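Local coordinates for glycoside hydrolase family 31 (Trueperella pyogenes, PDB 5I0F), which probably hydrolyses cycloalternan, a cyclic glucose oligosaccharide, by way of a covalent glycosyl-enzyme intermediate, as expected of a retaining family 31 glycosidase, at residues A[338-343]-A[357-362]; A[653-658]-A[663-668]; A[668-673]-A[690-695]. One frame throughout, in Å; residues are numbered along the deposited sequence.

Contact 1: A[338-343]-A[357-362]; sequences FTIFRD and PDFTYP
I340 and F359 share a first torsion of -59°: in I340 it puts CG2 anti to the backbone N and CG1 beside it, and both carbons reach F359 CE1. The F359 ring, anti to its carbonyl carbon, extends toward 338-343, and the two side chains cross at about a right angle. I340 CG2 comes obliquely to the ring, 3.7 Å from F359 CE1, and I340 CG1 lies 3.9 Å from both F359 CE1 and F359 CZ. One step along, F341 CB approaches Y361 CE1 at 4.1 Å, again obliquely. Between these two apolar pairs sits a water that accepts a bond from F341 N (3.1 Å). The same water is hydrogen-bonded to Y361 OH at 2.9 Å. It lies over the centre of the F359 ring, and D358 CB is over the opposite face. At the far end, D343 O rests 3.1 Å from P362 CD, while D343 OD2 turns elsewhere, to A366 N. Both segments belong to the long loop between strand 326-329 and helix 370-379 of the TIM barrel, and F338, at the start of the first, touches bound glucose. The chemistry therefore implies a loop folded on itself by apolar contacts, with one water linking a backbone N-H to a tyrosine hydroxyl where the two segments have no direct hydrogen bond.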
loop_
_atom_site.group_PDB
_atom_site.type_symbol
_atom_site.label_atom_id
_atom_site.label_comp_id
_atom_site.label_asym_id
_atom_site.label_seq_id
_atom_site.Cartn_x
_atom_site.Cartn_y
_atom_site.Cartn_z
ATOM N N PHE A 338 17.410 -7.017 -11.258
ATOM C CA PHE A 338 16.090 -6.676 -11.840
ATOM C C PHE A 338 16.161 -5.717 -13.023
ATOM O O PHE A 338 15.312 -4.855 -13.215
ATOM C CB PHE A 338 15.126 -6.248 -10.736
ATOM C CG PHE A 338 15.017 -7.286 -9.671
ATOM C CD1 PHE A 338 14.178 -8.375 -9.849
ATOM C CD2 PHE A 338 15.862 -7.252 -8.545
ATOM C CE1 PHE A 338 14.138 -9.404 -8.924
ATOM C CE2 PHE A 338 15.813 -8.284 -7.599
ATOM C CZ PHE A 338 14.952 -9.358 -7.786
ATOM N N THR A 339 17.203 -5.924 -13.836
ATOM C CA THR A 339 17.487 -5.115 -14.999
ATOM C C THR A 339 17.701 -5.938 -16.288
ATOM O O THR A 339 17.478 -5.439 -17.386
ATOM C CB THR A 339 18.744 -4.258 -14.678
ATOM O OG1 THR A 339 18.461 -3.471 -13.505
ATOM C CG2 THR A 339 19.044 -3.355 -15.752
ATOM N N ILE A 340 18.112 -7.192 -16.132
ATOM C CA ILE A 340 18.547 -8.078 -17.213
ATOM C C ILE A 340 17.760 -9.384 -17.132
ATOM O O ILE A 340 17.645 -9.946 -16.056
ATOM C CB ILE A 340 20.045 -8.380 -17.050
ATOM C CG1 ILE A 340 20.837 -7.047 -17.086
ATOM C CG2 ILE A 340 20.523 -9.387 -18.093
ATOM C CD1 ILE A 340 22.291 -7.164 -16.761
ATOM N N PHE A 341 17.257 -9.863 -18.276
ATOM C CA PHE A 341 16.539 -11.136 -18.349
ATOM C C PHE A 341 17.412 -12.332 -17.902
ATOM O O PHE A 341 18.623 -12.375 -18.188
ATOM C CB PHE A 341 16.005 -11.390 -19.771
ATOM C CG PHE A 341 14.648 -10.781 -20.054
ATOM C CD1 PHE A 341 14.526 -9.466 -20.486
ATOM C CD2 PHE A 341 13.484 -11.528 -19.891
ATOM C CE1 PHE A 341 13.293 -8.911 -20.755
ATOM C CE2 PHE A 341 12.241 -10.975 -20.159
ATOM C CZ PHE A 341 12.144 -9.661 -20.593
ATOM N N ARG A 342 16.812 -13.290 -17.198
ATOM C CA ARG A 342 17.564 -14.440 -16.699
ATOM C C ARG A 342 18.270 -15.179 -17.854
ATOM O O ARG A 342 17.680 -15.358 -18.935
ATOM C CB ARG A 342 16.692 -15.421 -15.924
ATOM C CG ARG A 342 17.490 -16.463 -15.162
ATOM C CD ARG A 342 16.660 -17.108 -14.070
ATOM N NE ARG A 342 15.444 -17.787 -14.559
ATOM C CZ ARG A 342 15.302 -19.103 -14.791
ATOM N NH1 ARG A 342 14.123 -19.575 -15.201
ATOM N NH2 ARG A 342 16.308 -19.965 -14.644
ATOM N N ASP A 343 19.523 -15.571 -17.593
ATOM C CA ASP A 343 20.429 -16.269 -18.553
ATOM C C ASP A 343 21.001 -15.438 -19.698
ATOM O O ASP A 343 21.788 -15.965 -20.494
ATOM C CB ASP A 343 19.799 -17.569 -19.120
ATOM C CG ASP A 343 19.492 -18.604 -18.041
ATOM O OD1 ASP A 343 20.205 -18.643 -17.012
ATOM O OD2 ASP A 343 18.518 -19.371 -18.236
ATOM N N PRO A 357 21.300 -4.240 -27.792
ATOM C CA PRO A 357 22.395 -4.959 -28.479
ATOM C C PRO A 357 23.527 -5.485 -27.586
ATOM O O PRO A 357 24.344 -6.262 -28.072
ATOM C CB PRO A 357 22.952 -3.902 -29.455
ATOM C CG PRO A 357 21.823 -2.965 -29.683
ATOM C CD PRO A 357 21.088 -2.902 -28.370
ATOM N N ASP A 358 23.604 -5.087 -26.314
ATOM C CA ASP A 358 24.576 -5.691 -25.393
ATOM C C ASP A 358 24.340 -7.173 -25.117
ATOM O O ASP A 358 25.229 -7.849 -24.628
ATOM C CB ASP A 358 24.580 -5.000 -24.023
ATOM C CG ASP A 358 25.009 -3.550 -24.078
ATOM O OD1 ASP A 358 25.559 -3.080 -25.099
ATOM O OD2 ASP A 358 24.807 -2.878 -23.041
ATOM N N PHE A 359 23.133 -7.665 -25.354
ATOM C CA PHE A 359 22.747 -8.965 -24.855
ATOM C C PHE A 359 22.644 -10.022 -25.935
ATOM O O PHE A 359 22.117 -9.769 -27.009
ATOM C CB PHE A 359 21.424 -8.875 -24.119
ATOM C CG PHE A 359 21.455 -7.931 -22.963
ATOM C CD1 PHE A 359 22.148 -8.260 -21.795
ATOM C CD2 PHE A 359 20.845 -6.677 -23.053
ATOM C CE1 PHE A 359 22.201 -7.383 -20.721
ATOM C CE2 PHE A 359 20.888 -5.794 -21.978
ATOM C CZ PHE A 359 21.581 -6.144 -20.814
ATOM N N THR A 360 23.150 -11.205 -25.601
ATOM C CA THR A 360 22.938 -12.425 -26.355
ATOM C C THR A 360 22.161 -13.376 -25.469
ATOM O O THR A 360 22.464 -13.506 -24.276
ATOM C CB THR A 360 24.281 -13.065 -26.736
ATOM O OG1 THR A 360 25.052 -12.108 -27.456
ATOM C CG2 THR A 360 24.078 -14.259 -27.635
ATOM N N TYR A 361 21.157 -14.035 -26.050
ATOM C CA TYR A 361 20.230 -14.868 -25.284
ATOM C C TYR A 361 20.438 -16.319 -25.731
ATOM O O TYR A 361 20.180 -16.638 -26.892
ATOM C CB TYR A 361 18.789 -14.390 -25.504
ATOM C CG TYR A 361 18.555 -12.963 -25.061
ATOM C CD1 TYR A 361 18.294 -12.658 -23.731
ATOM C CD2 TYR A 361 18.597 -11.904 -25.973
ATOM C CE1 TYR A 361 18.081 -11.354 -23.322
ATOM C CE2 TYR A 361 18.402 -10.592 -25.571
ATOM C CZ TYR A 361 18.142 -10.324 -24.232
ATOM O OH TYR A 361 17.950 -9.041 -23.814
ATOM N N PRO A 362 20.925 -17.195 -24.829
ATOM C CA PRO A 362 21.187 -18.570 -25.240
ATOM C C PRO A 362 19.925 -19.295 -25.688
ATOM O O PRO A 362 18.887 -19.182 -25.020
ATOM C CB PRO A 362 21.733 -19.236 -23.966
ATOM C CG PRO A 362 22.130 -18.132 -23.061
ATOM C CD PRO A 362 21.257 -16.971 -23.413
HETATM O O HOH W 1 18.114 -8.587 -20.952
#

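Contact 2: A[653-658]-A[663-668]; sequences AMFYDH and EIWAHP
In the C-terminal domain of the family 31 enzyme, a short connection brings the short helix around 655-658 against the 3-10 turn 663-666, and I664 is the residue that fills the angle between them. Its CG1 takes the sterically dense place between backbone N and carbonyl carbon (chi1 65°), which sends CD1 into the helix, 3.6 Å from F655 CA and 3.5 Å from H658 O. I664 CB and its CG2 branch lie along M654, with I664 CB 3.9 Å from M654 CB; the two side chains slide past each other in opposite directions.

F655 also has its CG between N and carbonyl carbon, a placing that turns its ring toward W665. The two aromatic planes differ by only 13°, yet the ring centroids of F655 and the six-membered ring of W665 are 5.7 Å apart, so overlap is slight and F655 CD2 meets W665 CH2 at 3.6 Å. Outside the pair, W665 stacks on H174 and F655 packs on V176 and V219, residues of the neighbouring five-stranded sheet. The turn itself is tied by a side-chain bond from H667 NE2 to E663 OE2 (2.7 Å), in the plane of the imidazole but tilted 37° out of the carboxylate plane. Backbone bonds from A666 N to E663 O and from H667 N to I664 O are of the kind that makes a 3-10 turn. Helix and turn together form the connection between strands 651-652 and 671-673, antiparallel neighbours in the six-stranded sheet of the C-terminal domain.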
loop_
_atom_site.group_PDB
_atom_site.type_symbol
_atom_site.label_atom_id
_atom_site.label_comp_id
_atom_site.label_asym_id
_atom_site.label_seq_id
_atom_site.Cartn_x
_atom_site.Cartn_y
_atom_site.Cartn_z
ATOM N N ALA A 653 -18.651 4.601 -4.531
ATOM C CA ALA A 653 -19.568 4.491 -3.403
ATOM C C ALA A 653 -20.921 5.134 -3.734
ATOM O O ALA A 653 -21.015 6.084 -4.518
ATOM C CB ALA A 653 -18.977 5.123 -2.180
ATOM N N MET A 654 -21.965 4.615 -3.115
ATOM C CA MET A 654 -23.339 5.042 -3.413
ATOM C C MET A 654 -23.606 6.506 -3.079
ATOM O O MET A 654 -24.456 7.149 -3.697
ATOM C CB MET A 654 -24.315 4.185 -2.635
ATOM C CG MET A 654 -24.164 2.705 -2.892
ATOM S SD MET A 654 -25.034 2.226 -4.378
ATOM C CE MET A 654 -26.645 2.099 -3.613
ATOM N N PHE A 655 -22.882 7.035 -2.091
ATOM C CA PHE A 655 -23.113 8.399 -1.630
ATOM C C PHE A 655 -22.787 9.462 -2.672
ATOM O O PHE A 655 -23.268 10.574 -2.535
ATOM C CB PHE A 655 -22.417 8.694 -0.277
ATOM C CG PHE A 655 -20.920 8.830 -0.352
ATOM C CD1 PHE A 655 -20.336 10.029 -0.725
ATOM C CD2 PHE A 655 -20.094 7.791 0.026
ATOM C CE1 PHE A 655 -18.960 10.172 -0.762
ATOM C CE2 PHE A 655 -18.712 7.917 -0.023
ATOM C CZ PHE A 655 -18.141 9.116 -0.407
ATOM N N TYR A 656 -21.986 9.151 -3.699
ATOM C CA TYR A 656 -21.672 10.164 -4.718
ATOM C C TYR A 656 -22.916 10.600 -5.503
ATOM O O TYR A 656 -23.067 11.778 -5.794
ATOM C CB TYR A 656 -20.535 9.715 -5.675
ATOM C CG TYR A 656 -19.207 9.809 -4.981
ATOM C CD1 TYR A 656 -18.595 11.041 -4.775
ATOM C CD2 TYR A 656 -18.598 8.680 -4.453
ATOM C CE1 TYR A 656 -17.388 11.137 -4.089
ATOM C CE2 TYR A 656 -17.386 8.758 -3.761
ATOM C CZ TYR A 656 -16.792 9.985 -3.573
ATOM O OH TYR A 656 -15.602 10.063 -2.880
ATOM N N ASP A 657 -23.791 9.654 -5.830
ATOM C CA ASP A 657 -24.976 9.938 -6.627
ATOM C C ASP A 657 -26.272 9.836 -5.818
ATOM O O ASP A 657 -27.297 10.296 -6.306
ATOM C CB ASP A 657 -25.057 8.979 -7.833
ATOM C CG ASP A 657 -23.808 9.011 -8.720
ATOM O OD1 ASP A 657 -23.298 10.118 -8.989
ATOM O OD2 ASP A 657 -23.342 7.921 -9.163
ATOM N N HIS A 658 -26.245 9.241 -4.617
ATOM C CA HIS A 658 -27.465 8.977 -3.831
ATOM C C HIS A 658 -27.340 9.336 -2.343
ATOM O O HIS A 658 -27.992 8.712 -1.505
ATOM C CB HIS A 658 -27.888 7.500 -3.981
ATOM C CG HIS A 658 -28.001 7.054 -5.405
ATOM N ND1 HIS A 658 -27.023 6.316 -6.033
ATOM C CD2 HIS A 658 -28.948 7.294 -6.340
ATOM C CE1 HIS A 658 -27.373 6.098 -7.290
ATOM N NE2 HIS A 658 -28.538 6.681 -7.499
ATOM N N GLU A 663 -30.699 4.985 3.498
ATOM C CA GLU A 663 -30.594 3.524 3.420
ATOM C C GLU A 663 -29.315 3.003 2.732
ATOM O O GLU A 663 -28.932 1.869 2.956
ATOM C CB GLU A 663 -31.857 2.944 2.750
ATOM C CG GLU A 663 -31.890 1.427 2.494
ATOM C CD GLU A 663 -31.956 0.540 3.743
ATOM O OE1 GLU A 663 -32.212 1.082 4.850
ATOM O OE2 GLU A 663 -31.794 -0.725 3.614
ATOM N N ILE A 664 -28.641 3.824 1.930
ATOM C CA ILE A 664 -27.403 3.394 1.277
ATOM C C ILE A 664 -26.325 2.911 2.268
ATOM O O ILE A 664 -25.553 2.012 1.949
ATOM C CB ILE A 664 -26.810 4.483 0.339
ATOM C CG1 ILE A 664 -26.372 5.734 1.123
ATOM C CG2 ILE A 664 -27.781 4.830 -0.782
ATOM C CD1 ILE A 664 -25.698 6.798 0.282
ATOM N N TRP A 665 -26.318 3.438 3.492
ATOM C CA TRP A 665 -25.226 3.114 4.446
ATOM C C TRP A 665 -25.370 1.703 5.011
ATOM O O TRP A 665 -24.394 1.120 5.462
ATOM C CB TRP A 665 -25.133 4.193 5.539
ATOM C CG TRP A 665 -24.836 5.517 4.924
ATOM C CD1 TRP A 665 -25.731 6.525 4.660
ATOM C CD2 TRP A 665 -23.564 5.971 4.421
ATOM N NE1 TRP A 665 -25.093 7.577 4.053
ATOM C CE2 TRP A 665 -23.764 7.272 3.895
ATOM C CE3 TRP A 665 -22.286 5.415 4.376
ATOM C CZ2 TRP A 665 -22.728 8.029 3.326
ATOM C CZ3 TRP A 665 -21.237 6.173 3.824
ATOM C CH2 TRP A 665 -21.478 7.471 3.302
ATOM N N ALA A 666 -26.578 1.135 4.918
ATOM C CA ALA A 666 -26.811 -0.247 5.312
ATOM C C ALA A 666 -26.286 -1.263 4.269
ATOM O O ALA A 666 -26.289 -2.470 4.530
ATOM C CB ALA A 666 -28.297 -0.468 5.610
ATOM N N HIS A 667 -25.817 -0.788 3.111
ATOM C CA HIS A 667 -25.343 -1.659 2.034
ATOM C C HIS A 667 -23.985 -1.197 1.503
ATOM O O HIS A 667 -23.841 -0.842 0.343
ATOM C CB HIS A 667 -26.413 -1.721 0.954
ATOM C CG HIS A 667 -27.766 -2.067 1.495
ATOM N ND1 HIS A 667 -28.246 -3.354 1.548
ATOM C CD2 HIS A 667 -28.714 -1.289 2.068
ATOM C CE1 HIS A 667 -29.442 -3.354 2.104
ATOM N NE2 HIS A 667 -29.747 -2.112 2.431
ATOM N N PRO A 668 -22.969 -1.225 2.367
ATOM C CA PRO A 668 -21.680 -0.642 2.005
ATOM C C PRO A 668 -20.814 -1.423 0.996
ATOM O O PRO A 668 -19.782 -0.876 0.573
ATOM C CB PRO A 668 -20.980 -0.520 3.345
ATOM C CG PRO A 668 -21.482 -1.711 4.107
ATOM C CD PRO A 668 -22.933 -1.834 3.707
#

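Contact 3: A[668-673]-A[690-695]; sequences PRQYML and WTTYLP
Q670 NE2 gives a nearly straight hydrogen bond to Y693 O (2.8 Å, 172° at the hydrogen), and Q670 OE1 takes one back from Y693 N at the same 2.8 Å. One primary amide thus engages both backbone polar groups of a single residue, as a neighbouring strand might, on the edge strand 689-694 of a two-stranded antiparallel sheet in the C-terminal beta domain. Each bond lies in its carbonyl plane on a lone pair, and Y693 O also sits close to the amide plane of Q670, so the two bonds together fix the rotation of the amide. They are consistent with the modelled O and N positions, since an N-H meets OE1 and NE2 meets a carbonyl. The return bond is more bent, at 148°.

Reach comes from the chain, which is extended beyond CG, although chi1, at 15°, is close to eclipsed, a strained value that the paired bonds would help to offset. The other backbone edge is occupied too, since T692 makes backbone bonds with V714 of strand 712-717 and L694 with G711 just before it. Around the amide, T692 CG2 packs against Q670 OE1, while T692 OG1 bonds to N680 ND2 and Y693 OH to D661 OD2. Y693 CG stands anti to its backbone N, which carries the ring away from the glutamine, but its CB remains 4.0 Å from Q670 OE1.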
loop_
_atom_site.group_PDB
_atom_site.type_symbol
_atom_site.label_atom_id
_atom_site.label_comp_id
_atom_site.label_asym_id
_atom_site.label_seq_id
_atom_site.Cartn_x
_atom_site.Cartn_y
_atom_site.Cartn_z
ATOM N N PRO A 668 -22.969 -1.225 2.367
ATOM C CA PRO A 668 -21.680 -0.642 2.005
ATOM C C PRO A 668 -20.814 -1.423 0.996
ATOM O O PRO A 668 -19.782 -0.876 0.573
ATOM C CB PRO A 668 -20.980 -0.520 3.345
ATOM C CG PRO A 668 -21.482 -1.711 4.107
ATOM C CD PRO A 668 -22.933 -1.834 3.707
ATOM N N ARG A 669 -21.170 -2.669 0.645
ATOM C CA ARG A 669 -20.442 -3.401 -0.413
ATOM C C ARG A 669 -21.225 -3.531 -1.736
ATOM O O ARG A 669 -20.871 -4.357 -2.594
ATOM C CB ARG A 669 -19.931 -4.755 0.106
ATOM C CG ARG A 669 -18.777 -4.609 1.094
ATOM C CD ARG A 669 -18.143 -5.948 1.448
ATOM N NE ARG A 669 -19.157 -6.795 2.070
ATOM C CZ ARG A 669 -19.396 -6.913 3.385
ATOM N NH1 ARG A 669 -20.394 -7.691 3.797
ATOM N NH2 ARG A 669 -18.646 -6.285 4.294
ATOM N N GLN A 670 -22.276 -2.732 -1.919
ATOM C CA GLN A 670 -22.743 -2.432 -3.284
ATOM C C GLN A 670 -22.114 -1.133 -3.711
ATOM O O GLN A 670 -21.751 -0.303 -2.880
ATOM C CB GLN A 670 -24.271 -2.376 -3.494
ATOM C CG GLN A 670 -25.157 -2.273 -2.289
ATOM C CD GLN A 670 -26.647 -2.236 -2.612
ATOM O OE1 GLN A 670 -27.375 -3.157 -2.280
ATOM N NE2 GLN A 670 -27.106 -1.135 -3.190
ATOM N N TYR A 671 -21.980 -0.971 -5.020
ATOM C CA TYR A 671 -21.352 0.205 -5.562
ATOM C C TYR A 671 -21.799 0.421 -7.000
ATOM O O TYR A 671 -22.275 -0.498 -7.653
ATOM C CB TYR A 671 -19.820 0.057 -5.493
ATOM C CG TYR A 671 -19.262 -1.088 -6.304
ATOM C CD1 TYR A 671 -19.161 -2.380 -5.763
ATOM C CD2 TYR A 671 -18.836 -0.886 -7.620
ATOM C CE1 TYR A 671 -18.657 -3.434 -6.515
ATOM C CE2 TYR A 671 -18.311 -1.918 -8.371
ATOM C CZ TYR A 671 -18.220 -3.189 -7.820
ATOM O OH TYR A 671 -17.735 -4.242 -8.578
ATOM N N MET A 672 -21.613 1.647 -7.469
ATOM C CA MET A 672 -21.856 1.982 -8.849
ATOM C C MET A 672 -20.559 1.740 -9.631
ATOM O O MET A 672 -19.446 2.025 -9.137
ATOM C CB MET A 672 -22.314 3.445 -8.981
ATOM C CG MET A 672 -23.611 3.784 -8.242
ATOM S SD MET A 672 -25.038 2.871 -8.864
ATOM C CE MET A 672 -25.136 3.426 -10.564
ATOM N N LEU A 673 -20.702 1.200 -10.840
ATOM C CA LEU A 673 -19.606 1.137 -11.785
ATOM C C LEU A 673 -19.948 2.160 -12.834
ATOM O O LEU A 673 -20.795 1.903 -13.684
ATOM C CB LEU A 673 -19.469 -0.252 -12.418
ATOM C CG LEU A 673 -18.254 -0.401 -13.339
ATOM C CD1 LEU A 673 -16.960 -0.322 -12.555
ATOM C CD2 LEU A 673 -18.330 -1.707 -14.101
ATOM N N TRP A 690 -29.794 -13.320 -3.531
ATOM C CA TRP A 690 -29.029 -12.178 -3.037
ATOM C C TRP A 690 -29.902 -10.940 -3.131
ATOM O O TRP A 690 -30.601 -10.744 -4.127
ATOM C CB TRP A 690 -27.757 -11.982 -3.881
ATOM C CG TRP A 690 -26.602 -11.252 -3.180
ATOM C CD1 TRP A 690 -26.094 -10.030 -3.502
ATOM C CD2 TRP A 690 -25.842 -11.719 -2.072
ATOM N NE1 TRP A 690 -25.047 -9.712 -2.678
ATOM C CE2 TRP A 690 -24.877 -10.730 -1.780
ATOM C CE3 TRP A 690 -25.866 -12.887 -1.301
ATOM C CZ2 TRP A 690 -23.947 -10.869 -0.742
ATOM C CZ3 TRP A 690 -24.935 -13.034 -0.265
ATOM C CH2 TRP A 690 -23.991 -12.024 0.007
ATOM N N THR A 691 -29.833 -10.102 -2.103
ATOM C CA THR A 691 -30.652 -8.919 -2.005
ATOM C C THR A 691 -29.844 -7.641 -2.222
ATOM O O THR A 691 -28.769 -7.484 -1.661
ATOM C CB THR A 691 -31.384 -8.925 -0.648
ATOM O OG1 THR A 691 -32.304 -10.035 -0.642
ATOM C CG2 THR A 691 -32.146 -7.650 -0.445
ATOM N N THR A 692 -30.394 -6.734 -3.023
ATOM C CA THR A 692 -29.776 -5.461 -3.354
ATOM C C THR A 692 -30.731 -4.313 -3.000
ATOM O O THR A 692 -31.927 -4.399 -3.284
ATOM C CB THR A 692 -29.458 -5.477 -4.869
ATOM O OG1 THR A 692 -28.548 -6.548 -5.123
ATOM C CG2 THR A 692 -28.840 -4.188 -5.348
ATOM N N TYR A 693 -30.213 -3.255 -2.368
ATOM C CA TYR A 693 -30.992 -2.021 -2.220
ATOM C C TYR A 693 -30.886 -1.194 -3.494
ATOM O O TYR A 693 -29.773 -0.847 -3.930
ATOM C CB TYR A 693 -30.583 -1.176 -0.988
ATOM C CG TYR A 693 -31.404 0.102 -0.913
ATOM C CD1 TYR A 693 -32.765 0.061 -0.577
ATOM C CD2 TYR A 693 -30.849 1.338 -1.259
ATOM C CE1 TYR A 693 -33.539 1.219 -0.564
ATOM C CE2 TYR A 693 -31.601 2.498 -1.227
ATOM C CZ TYR A 693 -32.948 2.434 -0.886
ATOM O OH TYR A 693 -33.688 3.579 -0.886
ATOM N N LEU A 694 -32.041 -0.869 -4.086
ATOM C CA LEU A 694 -32.103 0.025 -5.237
ATOM C C LEU A 694 -32.526 1.399 -4.773
ATOM O O LEU A 694 -33.555 1.534 -4.104
ATOM C CB LEU A 694 -33.117 -0.463 -6.285
ATOM C CG LEU A 694 -32.877 -1.831 -6.890
ATOM C CD1 LEU A 694 -34.043 -2.176 -7.811
ATOM C CD2 LEU A 694 -31.545 -1.864 -7.637
ATOM N N PRO A 695 -31.751 2.433 -5.116
ATOM C CA PRO A 695 -32.207 3.800 -4.842
ATOM C C PRO A 695 -33.281 4.256 -5.842
ATOM O O PRO A 695 -33.568 3.538 -6.796
ATOM C CB PRO A 695 -30.923 4.635 -4.948
ATOM C CG PRO A 695 -29.960 3.817 -5.712
ATOM C CD PRO A 695 -30.409 2.389 -5.732
#

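Overall arrangement
The three contacts fall into two distant groups. Contact 1 belongs to a partly buried loop of the TIM barrel, in which F338 touches the bound sugar, and it reaches the surface at D343; its centre is about 52 Å from that of contact 2 and 50 Å from that of contact 3. All three touching residues of contact 3 and most of those of contact 2 are buried. These two have centres about 8 Å apart and share P668; M654 packs on Q670, and H658 on P695. Chemistry differs with place: contact 1 joins two segments of one loop by apolar touches and a water, contact 2 is almost wholly hydrophobic, and contact 3 relies on directed amide-to-backbone hydrogen bonds.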